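Local structure of ecto-NAD+ glycohydrolase (CD38 molecule) (Bos taurus, 3GC6) at residues E159-T164 against P189-Q194; E174-S179 against P209-S214; V195-W200 against V230-M235. The protein belongs, as bovine CD38, to the ADP-ribosyl cyclase family of disulfide-rich ectoenzymes. The protein carries 1 engineered substitution. All blocks are in the same frame, centred on the assembly; numbering follows the deposited sequence. Where two conformers were deposited one is given.

Contact 1: E159-T164 against P189-Q194; sequences ESACNT and PNLRPQ
The guanidinium of Arg192 meets the loop 159-164 in two ways: the carbonyl oxygen Glu159 O lies over one face, offset toward the rim, while the oxygens of Ser160 and Ala161 sit at its edge. The bond from Arg192 NE to Ala161 O is short, 2.7 Å, and lies almost in the guanidinium plane, with the donor tilted 27° from the carbonyl plane. Arg192 NH2 reaches Ser160 O at 3.2 Å along a nearly straight N-H (173°), yet it stands above that carbonyl plane. Two edge bonds from one flat group fix its rotation. They also satisfy two carbonyls around the C-terminal end of helix 145-159, where the helix dipole would be expected to favour a positive charge. CG of Arg192 is anti to the backbone N (chi1 -174°), and the bend at chi3 turns the group onto these carbonyls.

Both segments are loops that run from a helix into neighbouring strands of the parallel sheet, 164-170 and 196-203. Earlier in the second loop, Asn190 O takes a CA-H...O contact from Glu159 CA at 3.5 Å, and Glu159 CG packs on the same oxygen. On the buried side Ala161 CB meets Leu191 CD2 at 4.3 Å. Cys162 continues the loop into its disulfide with Cys81, and Leu191 O receives a hydrogen bond from Arg228.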
ATOM      1  N   GLU A 159     -24.965   1.706   3.232  1.00  3.77           N
ATOM      2  CA  GLU A 159     -25.087   2.665   4.327  1.00  4.14           C
ATOM      3  C   GLU A 159     -24.147   3.856   4.199  1.00  4.27           C
ATOM      4  O   GLU A 159     -24.447   4.947   4.720  1.00  4.41           O
ATOM      5  CB  GLU A 159     -24.858   1.996   5.668  1.00  4.61           C
ATOM      6  CG  GLU A 159     -25.956   1.068   6.058  1.00  5.78           C
ATOM      7  CD  GLU A 159     -25.560   0.137   7.234  1.00  7.73           C
ATOM      8  OE1 GLU A 159     -24.413   0.212   7.722  1.00  8.24           O
ATOM      9  OE2 GLU A 159     -26.416  -0.678   7.632  1.00  9.26           O
ATOM     10  N   SER A 160     -23.009   3.660   3.554  1.00  4.17           N
ATOM     11  CA  SER A 160     -22.015   4.733   3.483  1.00  4.53           C
ATOM     12  C   SER A 160     -22.119   5.566   2.198  1.00  4.46           C
ATOM     13  O   SER A 160     -21.373   6.535   2.043  1.00  4.63           O
ATOM     14  CB  SER A 160     -20.601   4.130   3.596  1.00  5.06           C
ATOM     15  OG  SER A 160     -20.373   3.251   2.535  1.00  5.82           O
ATOM     16  N   ALA A 161     -23.034   5.217   1.301  1.00  4.40           N
ATOM     17  CA  ALA A 161     -23.196   5.945   0.030  1.00  4.44           C
ATOM     18  C   ALA A 161     -23.455   7.423   0.257  1.00  4.75           C
ATOM     19  O   ALA A 161     -24.108   7.814   1.243  1.00  5.14           O
ATOM     20  CB  ALA A 161     -24.360   5.377  -0.766  1.00  4.54           C
ATOM     21  N   CYS A 162     -22.949   8.248  -0.660  1.00  5.02           N
ATOM     22  CA  CYS A 162     -23.088   9.682  -0.489  1.00  5.51           C
ATOM     23  C   CYS A 162     -23.368  10.364  -1.813  1.00  5.20           C
ATOM     24  O   CYS A 162     -22.840   9.947  -2.869  1.00  5.03           O
ATOM     25  CB  CYS A 162     -21.811  10.237   0.131  1.00  6.04           C
ATOM     26  SG  CYS A 162     -21.459  11.991  -0.150  1.00  8.88           S
ATOM     27  N   ASN A 163     -24.193  11.405  -1.755  1.00  4.90           N
ATOM     28  CA  ASN A 163     -24.588  12.176  -2.932  1.00  4.99           C
ATOM     29  C   ASN A 163     -25.231  11.324  -4.030  1.00  4.87           C
ATOM     30  O   ASN A 163     -26.151  10.554  -3.724  1.00  5.32           O
ATOM     31  CB  ASN A 163     -23.415  13.024  -3.421  1.00  5.17           C
ATOM     32  CG  ASN A 163     -22.993  14.057  -2.370  1.00  6.24           C
ATOM     33  OD1 ASN A 163     -23.790  14.423  -1.524  1.00  7.08           O
ATOM     34  ND2 ASN A 163     -21.764  14.523  -2.438  1.00  7.32           N
ATOM     35  N   THR A 164     -24.809  11.451  -5.283  1.00  4.70           N
ATOM     36  CA  THR A 164     -25.515  10.713  -6.337  1.00  4.84           C
ATOM     37  C   THR A 164     -24.968   9.302  -6.486  1.00  4.78           C
ATOM     38  O   THR A 164     -23.754   9.133  -6.627  1.00  4.44           O
ATOM     39  CB  THR A 164     -25.450  11.440  -7.696  1.00  5.46           C
ATOM     40  OG1 THR A 164     -26.192  12.656  -7.583  1.00  6.62           O
ATOM     41  CG2 THR A 164     -26.064  10.579  -8.807  1.00  5.92           C
ATOM     42  N   PRO A 189     -32.620  -1.305   0.507  1.00  4.47           N
ATOM     43  CA  PRO A 189     -33.287  -0.970   1.778  1.00  4.62           C
ATOM     44  C   PRO A 189     -32.354  -0.338   2.805  1.00  4.52           C
ATOM     45  O   PRO A 189     -32.846   0.225   3.794  1.00  5.07           O
ATOM     46  CB  PRO A 189     -33.769  -2.344   2.295  1.00  4.46           C
ATOM     47  CG  PRO A 189     -33.969  -3.129   1.018  1.00  5.41           C
ATOM     48  CD  PRO A 189     -32.839  -2.724   0.128  1.00  4.88           C
ATOM     49  N   ASN A 190     -31.042  -0.437   2.565  1.00  4.58           N
ATOM     50  CA  ASN A 190     -30.066   0.081   3.513  1.00  4.55           C
ATOM     51  C   ASN A 190     -29.333   1.326   3.004  1.00  4.54           C
ATOM     52  O   ASN A 190     -28.394   1.782   3.654  1.00  4.68           O
ATOM     53  CB  ASN A 190     -29.081  -1.004   3.926  1.00  4.95           C
ATOM     54  CG  ASN A 190     -29.720  -2.018   4.823  1.00  5.16           C
ATOM     55  OD1 ASN A 190     -29.840  -3.210   4.479  1.00  5.98           O
ATOM     56  ND2 ASN A 190     -30.172  -1.548   5.980  1.00  6.17           N
ATOM     57  N   LEU A 191     -29.792   1.862   1.880  1.00  4.36           N
ATOM     58  CA  LEU A 191     -29.178   3.092   1.339  1.00  4.31           C
ATOM     59  C   LEU A 191     -29.257   4.221   2.356  1.00  4.21           C
ATOM     60  O   LEU A 191     -30.284   4.422   3.000  1.00  4.23           O
ATOM     61  CB  LEU A 191     -29.893   3.549   0.061  1.00  4.12           C
ATOM     62  CG  LEU A 191     -29.449   2.828  -1.191  1.00  5.48           C
ATOM     63  CD1 LEU A 191     -30.436   3.182  -2.334  1.00  5.93           C
ATOM     64  CD2 LEU A 191     -27.979   3.196  -1.568  1.00  5.36           C
ATOM     65  N   ARG A 192     -28.177   4.988   2.473  1.00  4.05           N
ATOM     66  CA  ARG A 192     -28.174   6.158   3.351  1.00  4.15           C
ATOM     67  C   ARG A 192     -29.313   7.086   2.945  1.00  4.15           C
ATOM     68  O   ARG A 192     -29.475   7.399   1.754  1.00  4.16           O
ATOM     69  CB  ARG A 192     -26.848   6.922   3.240  1.00  4.19           C
ATOM     70  CG  ARG A 192     -26.769   8.052   4.258  1.00  4.42           C
ATOM     71  CD  ARG A 192     -25.670   9.046   3.892  1.00  4.31           C
ATOM     72  NE  ARG A 192     -24.332   8.482   3.835  1.00  4.48           N
ATOM     73  CZ  ARG A 192     -23.469   8.491   4.870  1.00  4.08           C
ATOM     74  NH1 ARG A 192     -23.837   8.945   6.059  1.00  4.82           N
ATOM     75  NH2 ARG A 192     -22.247   7.993   4.724  1.00  4.82           N
ATOM     76  N   PRO A 193     -30.125   7.511   3.930  1.00  4.31           N
ATOM     77  CA  PRO A 193     -31.217   8.402   3.511  1.00  4.62           C
ATOM     78  C   PRO A 193     -30.708   9.666   2.808  1.00  4.71           C
ATOM     79  O   PRO A 193     -29.616  10.165   3.107  1.00  4.59           O
ATOM     80  CB  PRO A 193     -31.929   8.737   4.823  1.00  4.71           C
ATOM     81  CG  PRO A 193     -31.648   7.541   5.676  1.00  4.83           C
ATOM     82  CD  PRO A 193     -30.196   7.173   5.356  1.00  4.69           C
ATOM     83  N   GLN A 194     -31.541  10.187   1.905  1.00  4.63           N
ATOM     84  CA  GLN A 194     -31.297  11.476   1.228  1.00  4.57           C
ATOM     85  C   GLN A 194     -30.162  11.503   0.204  1.00  4.71           C
ATOM     86  O   GLN A 194     -29.838  12.567  -0.328  1.00  5.04           O
ATOM     87  CB  GLN A 194     -31.128  12.611   2.242  1.00  4.98           C
ATOM     88  CG  GLN A 194     -32.396  12.815   3.037  1.00  5.38           C
ATOM     89  CD  GLN A 194     -32.317  13.965   4.033  1.00  6.40           C
ATOM     90  OE1 GLN A 194     -31.816  15.033   3.705  1.00  8.62           O
ATOM     91  NE2 GLN A 194     -32.813  13.750   5.230  1.00  6.92           N
TER

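Contact 2: E174-S179 against P209-S214; sequences ENAFDS and PSDSCS
Asp211 swings its carboxylate away from its own backbone N (chi1 -155°) and across to the backbone of the loop 174-179, where OD2 accepts from Ala176 N. Glu174 also starts with CG anti to N, but its chain bends at chi2 (62°), which brings the carboxylate back beside Ser210. The contact joins two loops at the C-terminal ends of adjacent strands in the parallel sheet: 174-179 follows strand 164-170, while the loop 209-214 lies on the crossover from strand 196-203 to helix 216-227.

The bond from Ala176 N to Asp211 OD2 is 2.7 Å long and nearly straight, and it meets the oxygen on its anti side, 24° out of the carboxylate plane. Ala176 CB packs at 3.5 Å from Asp211 OD2, so the residue touches this oxygen with both backbone and methyl. Ser217 OG, at the start of helix 216-227, also bonds OD2 and takes part in a hydrogen bond with Phe177 N, linking the carboxylate and the loop to that helix.

Water serves the other carboxylate oxygen: one molecule accepts from Asn175 ND2 and donates to Asp211 OD1, bridging the two loops. Glu174 O stands 3.2 Å from Asp211 CG; it is an acceptor beside the acceptor OD1, so the two make no bond. Before the aspartate, Ser210 CB packs against the backbone of Glu174. Beyond the aspartate, Ser212 OG accepts from Ser214 N in an ST turn. At the outer end a second water donates to Glu174 OE1 at 3.0 Å and makes a weak bond with Ser210 OG at 3.3 Å.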
ATOM      1  N   GLU A 174     -37.807  -9.655 -17.522  1.00  7.34           N
ATOM      2  CA  GLU A 174     -39.201  -9.287 -17.293  1.00  7.79           C
ATOM      3  C   GLU A 174     -39.322  -8.330 -16.109  1.00  7.37           C
ATOM      4  O   GLU A 174     -40.082  -7.366 -16.158  1.00  7.56           O
ATOM      5  CB  GLU A 174     -40.069 -10.539 -17.059  1.00  8.21           C
ATOM      6  CG  GLU A 174     -41.542 -10.327 -17.396  1.00  9.75           C
ATOM      7  CD  GLU A 174     -41.752  -9.979 -18.872  1.00 11.18           C
ATOM      8  OE1 GLU A 174     -41.200 -10.691 -19.746  1.00 12.29           O
ATOM      9  OE2 GLU A 174     -42.458  -8.990 -19.161  1.00 12.14           O
ATOM     10  N   ASN A 175     -38.524  -8.581 -15.078  1.00  7.18           N
ATOM     11  CA  ASN A 175     -38.477  -7.694 -13.928  1.00  6.79           C
ATOM     12  C   ASN A 175     -37.071  -7.227 -13.607  1.00  6.05           C
ATOM     13  O   ASN A 175     -36.276  -7.945 -13.009  1.00  6.41           O
ATOM     14  CB  ASN A 175     -39.153  -8.338 -12.724  1.00  7.32           C
ATOM     15  CG  ASN A 175     -40.615  -8.653 -13.007  1.00  8.13           C
ATOM     16  OD1 ASN A 175     -41.001  -9.826 -13.068  1.00 10.89           O
ATOM     17  ND2 ASN A 175     -41.422  -7.624 -13.250  1.00  8.60           N
ATOM     18  N   ALA A 176     -36.785  -5.999 -14.011  1.00  5.42           N
ATOM     19  CA  ALA A 176     -35.422  -5.466 -13.833  1.00  4.85           C
ATOM     20  C   ALA A 176     -35.065  -5.298 -12.354  1.00  5.10           C
ATOM     21  O   ALA A 176     -33.887  -5.333 -11.990  1.00  5.42           O
ATOM     22  CB  ALA A 176     -35.270  -4.126 -14.568  1.00  4.75           C
ATOM     23  N   PHE A 177     -36.075  -5.087 -11.504  1.00  4.67           N
ATOM     24  CA  PHE A 177     -35.869  -5.035 -10.055  1.00  4.54           C
ATOM     25  C   PHE A 177     -36.445  -6.292  -9.420  1.00  4.75           C
ATOM     26  O   PHE A 177     -37.646  -6.555  -9.536  1.00  4.88           O
ATOM     27  CB  PHE A 177     -36.533  -3.809  -9.400  1.00  4.36           C
ATOM     28  CG  PHE A 177     -36.349  -3.778  -7.899  1.00  4.19           C
ATOM     29  CD1 PHE A 177     -35.104  -3.496  -7.351  1.00  4.40           C
ATOM     30  CD2 PHE A 177     -37.398  -4.046  -7.035  1.00  4.61           C
ATOM     31  CE1 PHE A 177     -34.907  -3.479  -5.958  1.00  3.82           C
ATOM     32  CE2 PHE A 177     -37.219  -4.016  -5.654  1.00  4.65           C
ATOM     33  CZ  PHE A 177     -35.976  -3.751  -5.114  1.00  4.25           C
ATOM     34  N   ASP A 178     -35.580  -7.062  -8.769  1.00  5.11           N
ATOM     35  CA  ASP A 178     -35.995  -8.295  -8.094  1.00  5.57           C
ATOM     36  C   ASP A 178     -35.852  -8.062  -6.603  1.00  5.61           C
ATOM     37  O   ASP A 178     -34.734  -7.889  -6.097  1.00  5.33           O
ATOM     38  CB  ASP A 178     -35.084  -9.422  -8.565  1.00  5.91           C
ATOM     39  CG  ASP A 178     -35.348 -10.755  -7.870  1.00  7.03           C
ATOM     40  OD1 ASP A 178     -36.245 -10.851  -7.015  1.00  7.28           O
ATOM     41  OD2 ASP A 178     -34.607 -11.702  -8.207  1.00  9.17           O
ATOM     42  N   SER A 179     -36.974  -8.020  -5.890  0.50  5.88           N
ATOM     43  CA  SER A 179     -36.952  -7.715  -4.460  0.50  6.13           C
ATOM     44  C   SER A 179     -36.156  -8.743  -3.649  0.50  6.27           C
ATOM     45  O   SER A 179     -35.748  -8.465  -2.520  0.50  6.57           O
ATOM     46  CB  SER A 179     -38.379  -7.623  -3.906  0.50  6.41           C
ATOM     47  OG  SER A 179     -39.011  -8.881  -3.995  0.50  6.39           O
ATOM     48  N   PRO A 209     -36.804  -4.173 -25.296  1.00  8.35           N
ATOM     49  CA  PRO A 209     -36.745  -4.317 -23.839  1.00  8.00           C
ATOM     50  C   PRO A 209     -37.936  -5.086 -23.292  1.00  7.70           C
ATOM     51  O   PRO A 209     -39.044  -5.000 -23.851  1.00  7.74           O
ATOM     52  CB  PRO A 209     -36.785  -2.876 -23.331  1.00  7.89           C
ATOM     53  CG  PRO A 209     -36.575  -2.000 -24.509  1.00  8.51           C
ATOM     54  CD  PRO A 209     -36.887  -2.772 -25.738  1.00  8.40           C
ATOM     55  N   SER A 210     -37.698  -5.825 -22.210  1.00  7.46           N
ATOM     56  CA  SER A 210     -38.707  -6.624 -21.520  1.00  7.01           C
ATOM     57  C   SER A 210     -39.221  -5.932 -20.258  1.00  6.72           C
ATOM     58  O   SER A 210     -40.272  -6.292 -19.732  1.00  6.54           O
ATOM     59  CB  SER A 210     -38.129  -7.982 -21.128  1.00  7.61           C
ATOM     60  OG  SER A 210     -37.937  -8.797 -22.277  1.00  8.85           O
ATOM     61  N   ASP A 211     -38.460  -4.953 -19.765  1.00  5.84           N
ATOM     62  CA  ASP A 211     -38.941  -4.128 -18.639  1.00  5.78           C
ATOM     63  C   ASP A 211     -38.590  -2.664 -18.855  1.00  5.65           C
ATOM     64  O   ASP A 211     -37.737  -2.336 -19.665  1.00  5.77           O
ATOM     65  CB  ASP A 211     -38.379  -4.641 -17.309  1.00  5.75           C
ATOM     66  CG  ASP A 211     -39.253  -4.270 -16.108  1.00  6.20           C
ATOM     67  OD1 ASP A 211     -40.448  -3.931 -16.306  1.00  6.51           O
ATOM     68  OD2 ASP A 211     -38.747  -4.337 -14.965  1.00  5.79           O
ATOM     69  N   SER A 212     -39.249  -1.775 -18.121  1.00  5.08           N
ATOM     70  CA  SER A 212     -39.017  -0.356 -18.276  1.00  5.07           C
ATOM     71  C   SER A 212     -39.245   0.362 -16.951  1.00  4.74           C
ATOM     72  O   SER A 212     -39.656  -0.268 -15.983  1.00  4.71           O
ATOM     73  CB  SER A 212     -39.972   0.223 -19.320  1.00  5.39           C
ATOM     74  OG  SER A 212     -41.260   0.388 -18.767  1.00  6.29           O
ATOM     75  N   CYS A 213     -38.997   1.661 -16.946  1.00  4.67           N
ATOM     76  CA  CYS A 213     -39.148   2.446 -15.715  1.00  4.75           C
ATOM     77  C   CYS A 213     -40.594   2.477 -15.265  1.00  4.62           C
ATOM     78  O   CYS A 213     -40.879   2.788 -14.095  1.00  4.88           O
ATOM     79  CB  CYS A 213     -38.627   3.874 -15.859  1.00  5.24           C
ATOM     80  SG  CYS A 213     -36.827   3.951 -16.062  1.00  6.44           S
ATOM     81  N   SER A 214     -41.507   2.154 -16.183  1.00  4.45           N
ATOM     82  CA  SER A 214     -42.931   2.240 -15.841  0.50  4.56           C
ATOM     83  C   SER A 214     -43.499   0.908 -15.391  1.00  4.55           C
ATOM     84  O   SER A 214     -44.703   0.797 -15.127  1.00  4.83           O
ATOM     85  CB  SER A 214     -43.737   2.791 -17.016  0.50  4.66           C
ATOM     86  OG  SER A 214     -43.419   4.155 -17.234  0.50  4.81           O
TER
HETATM   87  O   HOH W   1     -41.199  -9.341 -22.443  1.00 15.73           O
HETATM   88  O   HOH W   2     -41.574  -5.133 -13.844  1.00  6.99           O

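Contact 3: V195-W200 against V230-M235; sequences VELEAW and VKFRCM
Leu197 N gives a 2.8 Å hydrogen bond to Lys231 O, the first of four strong backbone bonds that pair strands 196-200 and 231-235 as parallel neighbours. They are the two strands of a right-handed beta-alpha-beta crossover through helix 216-227. The ladder continues with Arg233 N to Leu197 O, Ala199 N to Arg233 O and Met235 N to Ala199 O. At its start Lys231 N and Val195 O make a weak direct bond, and a water bridges the same two atoms.

The face carrying Glu196, Glu198 and Trp200 is polar over much of its length. In the conformer given, one of two, Arg233 grips Glu196 end-on, NH1 and NH2 both donating to OE1; NH1, at 3.0 Å, comes from above the carboxylate plane, and the carboxylate and guanidinium planes are 66° apart. The salt bridge from Arg233 NH2 to Glu198 OE2 is longer and weak, 3.4 Å. Both acceptors lie in the guanidinium plane, so the group is held at its edge by two residues of the neighbouring strand.

On the other face, Leu197 CD2 meets the edge of the Phe232 ring, 3.5 Å from CE1, and Ala199 CB lies 3.6 Å from Phe232 CE1, at the same edge. Phe232 and Val230 reach on to helix 216-227, while Leu197 and Ala199 pack against strand 164-170, which pairs with the far side of 196-203.

Trp200 is seated farther along the polar face, where its ring also meets Phe243. Bends at chi2 (72°) and chi3 (50°) fold Met235, likewise one of two conformers, over the indole. Its CE makes a CH-pi contact 3.8 Å from the centroid of the Trp200 six-membered ring; SD stands farther above that ring, a Met-aromatic contact. Met235 CB packs over Trp200 CE3 at 3.6 Å.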
ATOM      1  N   VAL A 195     -29.566  10.348  -0.090  1.00  4.33           N
ATOM      2  CA  VAL A 195     -28.784  10.281  -1.336  1.00  4.44           C
ATOM      3  C   VAL A 195     -29.752  10.418  -2.534  1.00  4.50           C
ATOM      4  O   VAL A 195     -30.972  10.443  -2.351  1.00  4.53           O
ATOM      5  CB  VAL A 195     -27.909   9.002  -1.441  1.00  4.46           C
ATOM      6  CG1 VAL A 195     -27.050   8.855  -0.199  1.00  4.66           C
ATOM      7  CG2 VAL A 195     -28.763   7.769  -1.635  1.00  4.70           C
ATOM      8  N   GLU A 196     -29.197  10.544  -3.741  1.00  4.58           N
ATOM      9  CA  GLU A 196     -30.017  10.553  -4.942  1.00  4.80           C
ATOM     10  C   GLU A 196     -29.617   9.348  -5.752  1.00  4.88           C
ATOM     11  O   GLU A 196     -28.415   9.007  -5.845  1.00  5.43           O
ATOM     12  CB  GLU A 196     -29.834  11.830  -5.771  1.00  5.15           C
ATOM     13  CG  GLU A 196     -30.066  13.087  -4.926  1.00  6.17           C
ATOM     14  CD  GLU A 196     -30.245  14.339  -5.746  1.00  8.44           C
ATOM     15  OE1 GLU A 196     -30.196  14.249  -6.992  1.00  9.22           O
ATOM     16  OE2 GLU A 196     -30.448  15.408  -5.118  1.00  9.41           O
ATOM     17  N   LEU A 197     -30.599   8.667  -6.314  1.00  4.56           N
ATOM     18  CA  LEU A 197     -30.284   7.453  -7.053  1.00  4.42           C
ATOM     19  C   LEU A 197     -30.778   7.555  -8.479  1.00  4.59           C
ATOM     20  O   LEU A 197     -31.955   7.910  -8.726  1.00  4.76           O
ATOM     21  CB  LEU A 197     -30.911   6.235  -6.348  1.00  4.71           C
ATOM     22  CG  LEU A 197     -30.616   4.852  -6.945  1.00  5.04           C
ATOM     23  CD1 LEU A 197     -30.625   3.780  -5.825  1.00  6.02           C
ATOM     24  CD2 LEU A 197     -31.602   4.506  -8.049  1.00  6.13           C
ATOM     25  N   GLU A 198     -29.884   7.246  -9.413  1.00  4.57           N
ATOM     26  CA  GLU A 198     -30.256   7.135 -10.809  1.00  4.77           C
ATOM     27  C   GLU A 198     -30.197   5.678 -11.216  1.00  5.24           C
ATOM     28  O   GLU A 198     -29.175   4.989 -10.997  1.00  5.24           O
ATOM     29  CB  GLU A 198     -29.280   7.883 -11.711  1.00  5.18           C
ATOM     30  CG  GLU A 198     -29.163   9.312 -11.440  1.00  5.95           C
ATOM     31  CD  GLU A 198     -28.072   9.927 -12.295  1.00  8.16           C
ATOM     32  OE1 GLU A 198     -27.481   9.212 -13.153  1.00  8.76           O
ATOM     33  OE2 GLU A 198     -27.820  11.119 -12.099  1.00  9.46           O
ATOM     34  N   ALA A 199     -31.281   5.202 -11.818  1.00  4.61           N
ATOM     35  CA  ALA A 199     -31.312   3.838 -12.356  1.00  4.58           C
ATOM     36  C   ALA A 199     -31.334   3.896 -13.872  1.00  4.52           C
ATOM     37  O   ALA A 199     -32.026   4.726 -14.462  1.00  4.32           O
ATOM     38  CB  ALA A 199     -32.525   3.108 -11.874  1.00  5.11           C
ATOM     39  N   TRP A 200     -30.568   3.000 -14.466  1.00  4.36           N
ATOM     40  CA  TRP A 200     -30.478   2.876 -15.900  1.00  4.52           C
ATOM     41  C   TRP A 200     -30.897   1.452 -16.261  1.00  4.42           C
ATOM     42  O   TRP A 200     -30.246   0.492 -15.827  1.00  4.15           O
ATOM     43  CB  TRP A 200     -29.017   3.115 -16.303  1.00  5.20           C
ATOM     44  CG  TRP A 200     -28.554   4.516 -15.970  1.00  5.37           C
ATOM     45  CD1 TRP A 200     -27.979   4.949 -14.801  1.00  6.24           C
ATOM     46  CD2 TRP A 200     -28.636   5.654 -16.830  1.00  6.83           C
ATOM     47  NE1 TRP A 200     -27.705   6.309 -14.886  1.00  7.26           N
ATOM     48  CE2 TRP A 200     -28.111   6.760 -16.118  1.00  6.56           C
ATOM     49  CE3 TRP A 200     -29.126   5.849 -18.125  1.00  6.62           C
ATOM     50  CZ2 TRP A 200     -28.043   8.046 -16.674  1.00  7.42           C
ATOM     51  CZ3 TRP A 200     -29.045   7.133 -18.691  1.00  7.40           C
ATOM     52  CH2 TRP A 200     -28.511   8.212 -17.955  1.00  6.87           C
ATOM     53  N   VAL A 230     -35.013   8.983  -0.589  1.00  4.96           N
ATOM     54  CA  VAL A 230     -34.005   9.033  -1.638  1.00  5.17           C
ATOM     55  C   VAL A 230     -34.669   9.434  -2.956  1.00  5.36           C
ATOM     56  O   VAL A 230     -35.575   8.748  -3.429  1.00  5.56           O
ATOM     57  CB  VAL A 230     -33.332   7.650  -1.748  1.00  4.81           C
ATOM     58  CG1 VAL A 230     -32.581   7.498  -3.065  1.00  4.96           C
ATOM     59  CG2 VAL A 230     -32.402   7.415  -0.571  1.00  4.92           C
ATOM     60  N   LYS A 231     -34.225  10.545  -3.545  1.00  5.52           N
ATOM     61  CA  LYS A 231     -34.740  11.011  -4.834  1.00  5.99           C
ATOM     62  C   LYS A 231     -34.384   9.964  -5.884  1.00  5.70           C
ATOM     63  O   LYS A 231     -33.288   9.422  -5.861  1.00  5.99           O
ATOM     64  CB  LYS A 231     -34.096  12.340  -5.222  1.00  6.37           C
ATOM     65  CG  LYS A 231     -34.449  12.828  -6.623  1.00  8.35           C
ATOM     66  CD  LYS A 231     -34.444  14.373  -6.716  1.00 10.64           C
ATOM     67  CE  LYS A 231     -34.343  14.864  -8.182  1.00 11.67           C
ATOM     68  NZ  LYS A 231     -35.000  13.961  -9.179  1.00 13.02           N
ATOM     69  N   PHE A 232     -35.301   9.704  -6.806  1.00  5.48           N
ATOM     70  CA  PHE A 232     -35.117   8.634  -7.786  1.00  5.16           C
ATOM     71  C   PHE A 232     -35.328   9.163  -9.189  1.00  5.42           C
ATOM     72  O   PHE A 232     -36.364   9.793  -9.472  1.00  5.55           O
ATOM     73  CB  PHE A 232     -36.123   7.514  -7.476  1.00  5.17           C
ATOM     74  CG  PHE A 232     -36.051   6.332  -8.390  1.00  5.16           C
ATOM     75  CD1 PHE A 232     -34.834   5.759  -8.719  1.00  5.59           C
ATOM     76  CD2 PHE A 232     -37.209   5.760  -8.887  1.00  5.94           C
ATOM     77  CE1 PHE A 232     -34.776   4.621  -9.545  1.00  5.32           C
ATOM     78  CE2 PHE A 232     -37.162   4.642  -9.735  1.00  6.11           C
ATOM     79  CZ  PHE A 232     -35.962   4.067 -10.052  1.00  5.38           C
ATOM     80  N   ARG A 233     -34.369   8.905 -10.073  0.50  5.19           N
ATOM     81  CA  ARG A 233     -34.518   9.218 -11.488  0.50  5.11           C
ATOM     82  C   ARG A 233     -34.251   7.933 -12.241  0.50  5.23           C
ATOM     83  O   ARG A 233     -33.222   7.291 -12.007  0.50  5.30           O
ATOM     84  CB  ARG A 233     -33.509  10.286 -11.918  0.50  5.12           C
ATOM     85  CG  ARG A 233     -33.747  11.663 -11.312  0.50  5.50           C
ATOM     86  CD  ARG A 233     -32.741  12.679 -11.850  0.50  5.92           C
ATOM     87  NE  ARG A 233     -31.395  12.467 -11.317  0.50  6.85           N
ATOM     88  CZ  ARG A 233     -31.027  12.814 -10.090  0.50  7.29           C
ATOM     89  NH1 ARG A 233     -31.906  13.381  -9.276  0.50  7.19           N
ATOM     90  NH2 ARG A 233     -29.788  12.581  -9.674  0.50  7.86           N
ATOM     91  N   CYS A 234     -35.164   7.558 -13.138  1.00  5.01           N
ATOM     92  CA  CYS A 234     -35.044   6.325 -13.868  1.00  5.15           C
ATOM     93  C   CYS A 234     -35.022   6.563 -15.380  1.00  5.33           C
ATOM     94  O   CYS A 234     -35.860   7.314 -15.910  1.00  5.11           O
ATOM     95  CB  CYS A 234     -36.204   5.395 -13.470  1.00  5.19           C
ATOM     96  SG  CYS A 234     -36.124   3.740 -14.111  1.00  5.65           S
ATOM     97  N   MET A 235     -34.072   5.916 -16.051  0.50  4.98           N
ATOM     98  CA  MET A 235     -33.872   6.058 -17.489  0.50  5.26           C
ATOM     99  C   MET A 235     -33.858   4.668 -18.129  0.50  5.05           C
ATOM    100  O   MET A 235     -33.223   3.758 -17.599  0.50  5.13           O
ATOM    101  CB  MET A 235     -32.533   6.771 -17.742  0.50  5.39           C
ATOM    102  CG  MET A 235     -32.508   8.297 -17.473  0.50  5.92           C
ATOM    103  SD  MET A 235     -32.553   8.952 -15.777  0.50  6.77           S
ATOM    104  CE  MET A 235     -31.248   8.000 -14.967  0.50  3.80           C
TER
HETATM  105  O   HOH W   3     -32.687  12.642  -2.152  1.00  8.11           O

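How the contacts relate
From the N terminus, the chain leaves helix 145-159 through the first segment of contact 1, runs along strand 164-170 and enters 174-179, which opens contact 2. Contact 1 closes at 189-194, so the two loops cross. The chain passes directly into 195-200 and opens contact 3; contact 2 closes at 209-214 before contact 3 closes at 230-235, giving a second crossing. Contacts 1 and 3 are in series and touch: Asn163 O probably bonds Glu196 N, and Leu191 packs on Leu197. The Cys213-Cys234 disulfide joins contacts 2 and 3. Contact 1 ties loops entering the parallel sheet, contact 2 loops leaving it, and contact 3 the strands themselves.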